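Local coordinates for protein putative exonuclease (Eubacterium rectale, PDB 3L0A) that is probably a hydrolase of the PDDEXK nuclease clan, thought to act as an exonuclease, and binds a zinc ion, at residues G40-K43 / L44-R47; S6-Y9 / Y10-E13; L218-V221 / E222-P226; S69-Q72 / F73-N77. All blocks are in the same frame, centred on the assembly; numbering follows the deposited sequence.

Contact 1 (G40-K43 / L44-R47); sequences GMEK and LNGR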
loop_
_atom_site.group_PDB
_atom_site.type_symbol
_atom_site.label_atom_id
_atom_site.label_comp_id
_atom_site.label_asym_id
_atom_site.label_seq_id
_atom_site.Cartn_x
_atom_site.Cartn_y
_atom_site.Cartn_z
ATOM N N GLY A 40 -1.860 -25.959 12.212
ATOM C CA GLY A 40 -2.689 -27.023 11.717
ATOM C C GLY A 40 -3.216 -27.961 12.786
ATOM O O GLY A 40 -4.335 -28.499 12.649
HETATM N N MSE A 41 -2.402 -28.174 13.817
HETATM C CA MSE A 41 -2.755 -29.085 14.923
HETATM C C MSE A 41 -3.659 -28.355 15.919
HETATM O O MSE A 41 -4.620 -28.921 16.399
HETATM C CB MSE A 41 -1.495 -29.593 15.629
HETATM C CG MSE A 41 -0.680 -30.591 14.808
HETATM SE SE MSE A 41 -1.627 -32.235 14.494
HETATM C CE MSE A 41 -1.125 -33.090 16.173
ATOM N N GLU A 42 -3.393 -27.073 16.185
ATOM C CA GLU A 42 -4.293 -26.278 17.007
ATOM C C GLU A 42 -5.707 -26.095 16.396
ATOM O O GLU A 42 -6.704 -26.084 17.129
ATOM C CB GLU A 42 -3.645 -24.935 17.310
ATOM C CG GLU A 42 -2.352 -25.085 18.079
ATOM C CD GLU A 42 -2.555 -25.779 19.395
ATOM O OE1 GLU A 42 -3.104 -25.145 20.312
ATOM O OE2 GLU A 42 -2.152 -26.959 19.533
ATOM N N LYS A 43 -5.809 -25.980 15.071
ATOM C CA LYS A 43 -7.131 -25.954 14.398
ATOM C C LYS A 43 -7.913 -27.263 14.564
ATOM O O LYS A 43 -9.136 -27.235 14.766
ATOM C CB LYS A 43 -7.013 -25.633 12.895
ATOM C CG LYS A 43 -7.006 -24.137 12.572
ATOM C CD LYS A 43 -6.794 -23.862 11.037
ATOM C CE LYS A 43 -8.117 -23.713 10.228
ATOM N NZ LYS A 43 -7.982 -23.948 8.745
ATOM N N LEU A 44 -7.205 -28.391 14.459
ATOM C CA LEU A 44 -7.790 -29.719 14.634
ATOM C C LEU A 44 -8.319 -29.951 16.047
ATOM O O LEU A 44 -9.462 -30.367 16.200
ATOM C CB LEU A 44 -6.752 -30.797 14.307
ATOM C CG LEU A 44 -6.346 -30.939 12.846
ATOM C CD1 LEU A 44 -4.954 -31.571 12.765
ATOM C CD2 LEU A 44 -7.404 -31.764 12.082
ATOM N N ASN A 45 -7.466 -29.707 17.057
ATOM C CA ASN A 45 -7.831 -29.761 18.498
ATOM C C ASN A 45 -9.034 -28.894 18.859
ATOM O O ASN A 45 -9.699 -29.140 19.865
ATOM C CB ASN A 45 -6.707 -29.194 19.401
ATOM C CG ASN A 45 -5.386 -29.963 19.331
ATOM O OD1 ASN A 45 -5.320 -31.131 18.915
ATOM N ND2 ASN A 45 -4.314 -29.287 19.759
ATOM N N GLY A 46 -9.257 -27.836 18.080
ATOM C CA GLY A 46 -10.260 -26.827 18.417
ATOM C C GLY A 46 -9.768 -25.780 19.406
ATOM O O GLY A 46 -10.564 -25.140 20.072
ATOM N N ARG A 47 -8.456 -25.591 19.501
ATOM C CA ARG A 47 -7.895 -24.597 20.427
ATOM C C ARG A 47 -7.523 -23.296 19.729
ATOM O O ARG A 47 -7.120 -22.336 20.385
ATOM C CB ARG A 47 -6.680 -25.175 21.138
ATOM C CG ARG A 47 -6.985 -26.496 21.780
ATOM C CD ARG A 47 -5.946 -26.888 22.786
ATOM N NE ARG A 47 -4.647 -26.989 22.149
ATOM C CZ ARG A 47 -3.555 -27.449 22.747
ATOM N NH1 ARG A 47 -3.594 -27.879 24.015
ATOM N NH2 ARG A 47 -2.406 -27.493 22.075
HETATM O O HOH W 1 -4.021 -22.604 19.912
#
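Arg47 folds back onto Glu42 just beyond helix 37-45, which follows the zinc ligand Cys36 and ends in a Schellman motif. Gly46, with positive phi, is its C-prime residue: Arg47 N donates to Glu42 O at 3.0 Å, and Gly46 N bonds weakly to Lys43 O at 3.4 Å. A side chain at Gly46 would collide with the preceding carbonyl oxygen, so this backbone calls for glycine.

Followed outward, the Arg47 side chain keeps to one carboxylate. Its CB lies 3.7 Å from Glu42 OE1. The bend at chi3 (-60°) turns NE and the guanidinium back toward Glu42, whose CD lies at the guanidinium edge, in its plane. NE gives OE1 a weak bond of 3.0 Å. NH2 reaches the syn lone pair of Glu42 OE2 at 2.6 Å, nearly straight at 168°, as the strong arm of a salt bridge. The two flat groups are turned 53° apart, so the pairing is not coplanar. A water also donates to OE1 and, weakly, to Arg47 O. With an alanine at Glu42 the guanidinium is likely to lose its countercharge and be left to swing off the helix end.

The side chains of Met41 and Leu44 both rest on Phe27 of helix 21-28, while Lys43 pairs with Asp26. Between the first two, the selenium SE of selenomethionine Met41 touches Leu44 CD1 at 3.8 Å.

Contact 2 (S6-Y9 / Y10-E13); sequences SENY and YSQE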
loop_
_atom_site.group_PDB
_atom_site.type_symbol
_atom_site.label_atom_id
_atom_site.label_comp_id
_atom_site.label_asym_id
_atom_site.label_seq_id
_atom_site.Cartn_x
_atom_site.Cartn_y
_atom_site.Cartn_z
ATOM N N SER A 6 -23.791 -31.738 4.479
ATOM C CA SER A 6 -23.657 -30.302 4.421
ATOM C C SER A 6 -23.515 -29.687 5.808
ATOM O O SER A 6 -22.731 -28.770 5.969
ATOM C CB SER A 6 -24.878 -29.687 3.745
ATOM O OG SER A 6 -26.056 -30.050 4.449
ATOM N N GLU A 7 -24.269 -30.195 6.791
ATOM C CA GLU A 7 -24.296 -29.605 8.138
ATOM C C GLU A 7 -22.975 -29.862 8.847
ATOM O O GLU A 7 -22.459 -28.974 9.552
ATOM C CB GLU A 7 -25.463 -30.158 8.982
ATOM C CG GLU A 7 -25.716 -29.412 10.318
ATOM C CD GLU A 7 -26.238 -30.325 11.438
ATOM O OE1 GLU A 7 -27.370 -30.849 11.317
ATOM O OE2 GLU A 7 -25.512 -30.507 12.448
ATOM N N ASN A 8 -22.417 -31.062 8.637
ATOM C CA ASN A 8 -21.221 -31.537 9.367
ATOM C C ASN A 8 -19.861 -31.609 8.623
ATOM O O ASN A 8 -18.855 -32.038 9.210
ATOM C CB ASN A 8 -21.531 -32.917 9.997
ATOM C CG ASN A 8 -21.221 -34.101 9.071
ATOM O OD1 ASN A 8 -21.050 -33.948 7.847
ATOM N ND2 ASN A 8 -21.135 -35.296 9.669
ATOM N N TYR A 9 -19.829 -31.198 7.353
ATOM C CA TYR A 9 -18.615 -31.299 6.524
ATOM C C TYR A 9 -17.384 -30.654 7.166
ATOM O O TYR A 9 -16.281 -31.192 7.079
ATOM C CB TYR A 9 -18.827 -30.628 5.174
ATOM C CG TYR A 9 -17.671 -30.781 4.232
ATOM C CD1 TYR A 9 -17.514 -31.917 3.490
ATOM C CD2 TYR A 9 -16.762 -29.779 4.054
ATOM C CE1 TYR A 9 -16.457 -32.059 2.604
ATOM C CE2 TYR A 9 -15.686 -29.906 3.155
ATOM C CZ TYR A 9 -15.540 -31.051 2.441
ATOM O OH TYR A 9 -14.477 -31.197 1.566
ATOM N N TYR A 10 -17.588 -29.494 7.780
ATOM C CA TYR A 10 -16.492 -28.705 8.344
ATOM C C TYR A 10 -16.319 -28.981 9.838
ATOM O O TYR A 10 -15.532 -28.317 10.497
ATOM C CB TYR A 10 -16.717 -27.197 8.096
ATOM C CG TYR A 10 -16.743 -26.755 6.618
ATOM C CD1 TYR A 10 -15.598 -26.786 5.835
ATOM C CD2 TYR A 10 -17.926 -26.302 6.022
ATOM C CE1 TYR A 10 -15.629 -26.377 4.483
ATOM C CE2 TYR A 10 -17.963 -25.887 4.680
ATOM C CZ TYR A 10 -16.822 -25.929 3.924
ATOM O OH TYR A 10 -16.874 -25.539 2.595
ATOM N N SER A 11 -17.008 -29.996 10.365
ATOM C CA SER A 11 -16.982 -30.259 11.797
ATOM C C SER A 11 -15.604 -30.701 12.245
ATOM O O SER A 11 -14.799 -31.157 11.442
ATOM C CB SER A 11 -18.039 -31.295 12.190
ATOM O OG SER A 11 -17.861 -32.570 11.560
ATOM N N GLN A 12 -15.340 -30.541 13.540
ATOM C CA GLN A 12 -14.081 -30.995 14.148
ATOM C C GLN A 12 -13.835 -32.468 13.891
ATOM O O GLN A 12 -12.726 -32.827 13.508
ATOM C CB GLN A 12 -14.068 -30.734 15.667
ATOM C CG GLN A 12 -14.039 -29.247 16.036
ATOM C CD GLN A 12 -12.739 -28.579 15.618
ATOM O OE1 GLN A 12 -12.652 -27.954 14.540
ATOM N NE2 GLN A 12 -11.705 -28.733 16.455
ATOM N N GLU A 13 -14.870 -33.295 14.098
ATOM C CA GLU A 13 -14.790 -34.748 13.827
ATOM C C GLU A 13 -14.757 -35.070 12.337
ATOM O O GLU A 13 -14.174 -36.076 11.950
ATOM C CB GLU A 13 -15.885 -35.605 14.548
ATOM C CG GLU A 13 -17.360 -35.085 14.525
ATOM C CD GLU A 13 -17.627 -33.917 15.544
ATOM O OE1 GLU A 13 -17.476 -34.134 16.779
ATOM O OE2 GLU A 13 -17.972 -32.785 15.112
HETATM O O HOH W 2 -20.053 -27.923 8.307
#
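Tyr9 and Tyr10 form a T-shaped (edge-to-face) pair in the middle of a type I beta turn, Asn8 to Ser11, that leads into helix 12-17. The evidence is direct: the ring planes stand at 88° and the centroids lie 5.0 Å apart. Tyr9 supplies the edge, its CD2 poised 3.5 Å above the plane of the Tyr10 ring and over the ring centre. Different first torsions bring the neighbours together, for CG of Tyr9 lies trans to its backbone N (chi1 -175°), whereas that of Tyr10 lies beside its own (chi1 -63°). Both side chains touch Lys131 of strand 126-136, and the Tyr9 ring also makes a cation-pi contact with Lys129. A leucine in place of Tyr9 would probably leave the Tyr10 face without its aromatic edge and the Lys129 ammonium without its ring.

The turn itself is gripped at one atom. Asn8 O accepts from Ser11 N at 3.0 Å, from above the carbonyl plane, and from Ser11 OG at 2.6 Å, in that plane and on a lone pair. Ser11 is the N-cap of the helix, and the same OG that donates to Asn8 O is also hydrogen-bonded to Ala14 N.

Contact 3 (L218-V221 / E222-P226); sequences LHMV and EMNMP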
loop_
_atom_site.group_PDB
_atom_site.type_symbol
_atom_site.label_atom_id
_atom_site.label_comp_id
_atom_site.label_asym_id
_atom_site.label_seq_id
_atom_site.Cartn_x
_atom_site.Cartn_y
_atom_site.Cartn_z
ATOM N N LEU A 218 -0.012 -32.981 -7.636
ATOM C CA LEU A 218 -0.443 -34.200 -6.935
ATOM C C LEU A 218 0.793 -34.945 -6.478
ATOM O O LEU A 218 0.763 -35.624 -5.454
ATOM C CB LEU A 218 -1.323 -35.083 -7.824
ATOM C CG LEU A 218 -2.073 -36.258 -7.172
ATOM C CD1 LEU A 218 -3.168 -35.750 -6.235
ATOM C CD2 LEU A 218 -2.658 -37.203 -8.243
ATOM N N HIS A 219 1.874 -34.788 -7.242
ATOM C CA HIS A 219 3.188 -35.330 -6.886
ATOM C C HIS A 219 3.725 -34.683 -5.608
ATOM O O HIS A 219 4.056 -35.379 -4.661
ATOM C CB HIS A 219 4.196 -35.178 -8.039
ATOM C CG HIS A 219 5.553 -35.721 -7.724
ATOM N ND1 HIS A 219 5.850 -37.068 -7.775
ATOM C CD2 HIS A 219 6.689 -35.101 -7.320
ATOM C CE1 HIS A 219 7.110 -37.253 -7.423
ATOM N NE2 HIS A 219 7.643 -36.074 -7.145
HETATM N N MSE A 220 3.788 -33.360 -5.577
HETATM C CA MSE A 220 4.192 -32.637 -4.367
HETATM C C MSE A 220 3.379 -33.023 -3.125
HETATM O O MSE A 220 3.926 -33.129 -2.027
HETATM C CB MSE A 220 4.102 -31.117 -4.590
HETATM C CG MSE A 220 5.314 -30.510 -5.363
HETATM SE SE MSE A 220 7.067 -31.042 -4.611
HETATM C CE MSE A 220 6.992 -29.975 -2.941
ATOM N N VAL A 221 2.076 -33.229 -3.303
ATOM C CA VAL A 221 1.211 -33.707 -2.221
ATOM C C VAL A 221 1.728 -35.030 -1.692
ATOM O O VAL A 221 1.911 -35.185 -0.479
ATOM C CB VAL A 221 -0.253 -33.871 -2.677
ATOM C CG1 VAL A 221 -1.079 -34.509 -1.583
ATOM C CG2 VAL A 221 -0.820 -32.527 -3.057
ATOM N N GLU A 222 1.986 -35.957 -2.616
ATOM C CA GLU A 222 2.572 -37.256 -2.282
ATOM C C GLU A 222 3.862 -37.156 -1.483
ATOM O O GLU A 222 4.044 -37.930 -0.547
ATOM C CB GLU A 222 2.834 -38.095 -3.551
ATOM C CG GLU A 222 3.219 -39.581 -3.293
ATOM C CD GLU A 222 3.358 -40.399 -4.584
ATOM O OE1 GLU A 222 3.310 -39.780 -5.678
ATOM O OE2 GLU A 222 3.504 -41.663 -4.509
HETATM N N MSE A 223 4.753 -36.224 -1.845
HETATM C CA MSE A 223 6.067 -36.109 -1.161
HETATM C C MSE A 223 5.934 -35.600 0.270
HETATM O O MSE A 223 6.717 -35.975 1.135
HETATM C CB MSE A 223 7.061 -35.191 -1.909
HETATM C CG MSE A 223 7.535 -35.666 -3.288
HETATM SE SE MSE A 223 8.242 -37.497 -3.438
HETATM C CE MSE A 223 6.674 -38.522 -4.055
ATOM N N ASN A 224 4.956 -34.721 0.499
ATOM C CA ASN A 224 4.755 -34.078 1.800
ATOM C C ASN A 224 3.857 -34.842 2.757
ATOM O O ASN A 224 3.939 -34.614 3.961
ATOM C CB ASN A 224 4.175 -32.696 1.611
ATOM C CG ASN A 224 5.182 -31.721 1.066
ATOM O OD1 ASN A 224 4.984 -31.141 0.010
ATOM N ND2 ASN A 224 6.280 -31.556 1.772
HETATM N N MSE A 225 3.005 -35.735 2.253
HETATM C CA MSE A 225 2.003 -36.348 3.127
HETATM C C MSE A 225 2.592 -37.196 4.269
HETATM O O MSE A 225 2.020 -37.194 5.365
HETATM C CB MSE A 225 0.971 -37.184 2.341
HETATM C CG MSE A 225 -0.144 -36.383 1.728
HETATM SE SE MSE A 225 -1.207 -35.580 3.073
HETATM C CE MSE A 225 -2.023 -37.147 3.789
ATOM N N PRO A 226 3.692 -37.958 4.020
ATOM C CA PRO A 226 4.210 -38.757 5.150
ATOM C C PRO A 226 4.545 -37.891 6.382
ATOM O O PRO A 226 4.114 -38.200 7.489
ATOM C CB PRO A 226 5.465 -39.453 4.567
ATOM C CG PRO A 226 5.254 -39.470 3.060
ATOM C CD PRO A 226 4.407 -38.244 2.753
#
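The imidazole of His219 is met obliquely by Met223, one turn further along helix 211-232, in an approach that is neither face-on nor edge-on. The selenium of this selenomethionine, SE, lies 4.5 Å from the ring centroid and 39° off the ring normal, while its methyl CE comes to 3.6 Å from His219 CE1. This is a Met-aromatic contact in its selenium form. The bends at chi2 and chi3 of Met223 turn its end back toward the imidazole. Glu222 OE1 also stands obliquely to the ring, 4.3 Å from His219 ND1, too far for the charged atoms to be in contact.

These residues lie on the exposed side of the helix. On the buried side, Val221 and Met225 run side by side and point the same way, with Val221 CG1 3.9 Å from Met225 CG. Both pack against Phe124, Trp128 of strand 126-136 and Tyr24 of helix 21-28, so this apolar ridge joins the helix to the sheet.

The backbone holds the regular pattern up to a kink. Val221 O accepts from Met225 N at 3.0 Å and weakly from Asn224 N at 3.2 Å. Pro226, which has no N-H, cannot continue the series to the turn before.

Chemically the helix is therefore two-faced. Its inner side is held by apolar packing, whereas on the outer side the contact with His219 is one of dispersion and polarisability, and the nearby carboxylate may modestly favour a protonated imidazole.

Contact 4 (S69-Q72 / F73-N77); sequences SLDQ and FKKDN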
loop_
_atom_site.group_PDB
_atom_site.type_symbol
_atom_site.label_atom_id
_atom_site.label_comp_id
_atom_site.label_asym_id
_atom_site.label_seq_id
_atom_site.Cartn_x
_atom_site.Cartn_y
_atom_site.Cartn_z
ATOM N N SER A 69 -28.957 -21.019 -0.545
ATOM C CA SER A 69 -28.849 -21.114 0.897
ATOM C C SER A 69 -28.456 -19.744 1.476
ATOM O O SER A 69 -27.820 -19.681 2.519
ATOM C CB SER A 69 -27.751 -22.145 1.273
ATOM O OG SER A 69 -26.434 -21.701 0.883
ATOM N N LEU A 70 -28.814 -18.664 0.775
ATOM C CA LEU A 70 -28.397 -17.318 1.145
ATOM C C LEU A 70 -29.108 -16.828 2.397
ATOM O O LEU A 70 -28.495 -16.133 3.217
ATOM C CB LEU A 70 -28.662 -16.345 -0.005
ATOM C CG LEU A 70 -28.067 -14.932 0.060
ATOM C CD1 LEU A 70 -26.585 -14.923 0.439
ATOM C CD2 LEU A 70 -28.261 -14.283 -1.293
ATOM N N ASP A 71 -30.390 -17.169 2.550
ATOM C CA ASP A 71 -31.160 -16.705 3.725
ATOM C C ASP A 71 -30.477 -17.168 4.992
ATOM O O ASP A 71 -30.358 -16.404 5.956
ATOM C CB ASP A 71 -32.607 -17.227 3.720
ATOM C CG ASP A 71 -33.478 -16.546 4.779
ATOM O OD1 ASP A 71 -33.791 -15.351 4.619
ATOM O OD2 ASP A 71 -33.848 -17.189 5.787
ATOM N N GLN A 72 -30.060 -18.434 4.987
ATOM C CA GLN A 72 -29.452 -19.040 6.147
ATOM C C GLN A 72 -28.041 -18.571 6.310
ATOM O O GLN A 72 -27.596 -18.416 7.434
ATOM C CB GLN A 72 -29.491 -20.572 6.097
ATOM C CG GLN A 72 -29.175 -21.237 7.472
ATOM C CD GLN A 72 -30.134 -20.801 8.620
ATOM O OE1 GLN A 72 -31.377 -20.885 8.500
ATOM N NE2 GLN A 72 -29.546 -20.314 9.731
ATOM N N PHE A 73 -27.329 -18.313 5.218
ATOM C CA PHE A 73 -26.000 -17.710 5.372
ATOM C C PHE A 73 -26.060 -16.370 6.133
ATOM O O PHE A 73 -25.237 -16.077 7.039
ATOM C CB PHE A 73 -25.353 -17.469 4.030
ATOM C CG PHE A 73 -23.960 -16.956 4.138
ATOM C CD1 PHE A 73 -22.921 -17.816 4.391
ATOM C CD2 PHE A 73 -23.689 -15.622 3.998
ATOM C CE1 PHE A 73 -21.630 -17.349 4.513
ATOM C CE2 PHE A 73 -22.395 -15.144 4.096
ATOM C CZ PHE A 73 -21.361 -16.015 4.362
ATOM N N LYS A 74 -27.030 -15.549 5.751
ATOM C CA LYS A 74 -27.168 -14.244 6.344
ATOM C C LYS A 74 -27.514 -14.358 7.826
ATOM O O LYS A 74 -27.001 -13.612 8.649
ATOM C CB LYS A 74 -28.234 -13.474 5.600
ATOM C CG LYS A 74 -27.724 -12.923 4.293
ATOM C CD LYS A 74 -28.845 -12.335 3.494
ATOM C CE LYS A 74 -28.359 -11.320 2.484
ATOM N NZ LYS A 74 -29.470 -10.954 1.537
ATOM N N LYS A 75 -28.386 -15.302 8.153
ATOM C CA LYS A 75 -28.735 -15.574 9.535
ATOM C C LYS A 75 -27.511 -15.997 10.355
ATOM O O LYS A 75 -27.323 -15.516 11.480
ATOM C CB LYS A 75 -29.862 -16.624 9.617
ATOM C CG LYS A 75 -31.268 -16.018 9.530
ATOM C CD LYS A 75 -32.308 -17.035 9.037
ATOM C CE LYS A 75 -33.768 -16.568 9.193
ATOM N NZ LYS A 75 -34.739 -17.429 8.393
ATOM N N ASP A 76 -26.654 -16.840 9.787
ATOM C CA ASP A 76 -25.517 -17.377 10.548
ATOM C C ASP A 76 -24.341 -16.419 10.659
ATOM O O ASP A 76 -23.425 -16.698 11.432
ATOM C CB ASP A 76 -24.970 -18.667 9.919
ATOM C CG ASP A 76 -25.935 -19.828 9.981
ATOM O OD1 ASP A 76 -26.786 -19.900 10.901
ATOM O OD2 ASP A 76 -25.830 -20.691 9.079
ATOM N N ASN A 77 -24.341 -15.349 9.858
ATOM C CA ASN A 77 -23.225 -14.383 9.746
ATOM C C ASN A 77 -23.676 -12.891 9.832
ATOM O O ASN A 77 -23.441 -12.076 8.904
ATOM C CB ASN A 77 -22.471 -14.582 8.433
ATOM C CG ASN A 77 -21.983 -16.009 8.219
ATOM O OD1 ASN A 77 -20.892 -16.359 8.639
ATOM N ND2 ASN A 77 -22.771 -16.823 7.469
#
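Phe73 CB lies 3.5 Å from Leu70 O on the packed side of the short helix 70-76, and with CG trans to the backbone N (chi1 -176°) the ring leads away from the first turn onto Ser60 and Ser64 of helix 54-67. Asn77 closes over it: ND2 stands 3.1 Å above the centre of one ring face and donates to Phe73 O at 2.6 Å, a nearly straight bond of 164°. Asn77, the first residue beyond the helix, is thus held by a carbonyl of the last turn. At the other end Ser69 occupies the N-cap position without making a capping bond. Its OG turns instead to Ser64 and Glu67.

The solvent side is held by two i to i+4 polar links. Lys75 NZ reaches Asp71 OD2 at 2.8 Å, nearly in line with the C-O bond, as a salt bridge at the end of an extended chain. Beside it, Gln72 NE2 donates to Asp76 OD1 at 3.0 Å. The acceptor lies in the amide plane, but the donor comes from above the carboxylate plane. Asp71, Gln72 and Lys75 also touch crystal neighbours, so their exact poses may owe something to the lattice.

Ring packing and an amide-carbonyl bond thus hold the inner side, while the outer one relies on one salt bridge and one amide-carboxylate hydrogen bond, both on the solvent side and probably weakened by screening or competing water.

None of the four is wholly core. Contacts 1, 2 and 3 are partly buried, whereas contact 4 is a surface contact. Contacts 1 and 2 touch: Gln12 of contact 2 gives a weak hydrogen bond to Lys43 O of contact 1. Contacts 2 and 3 both pack on strand 126-136, and contacts 1 and 3 on helix 21-28. Contacts 3 and 4 lie on opposite sides of the chain centre, about 37 Å between centres. Ion pairs set contacts 1 and 4 apart, while contact 2 rests on an aromatic pair and contact 3 on apolar and selenium packing without any ion pair. Contact 1 lies nearest the zinc site, with Gly40 about 9 Å from the zinc ion.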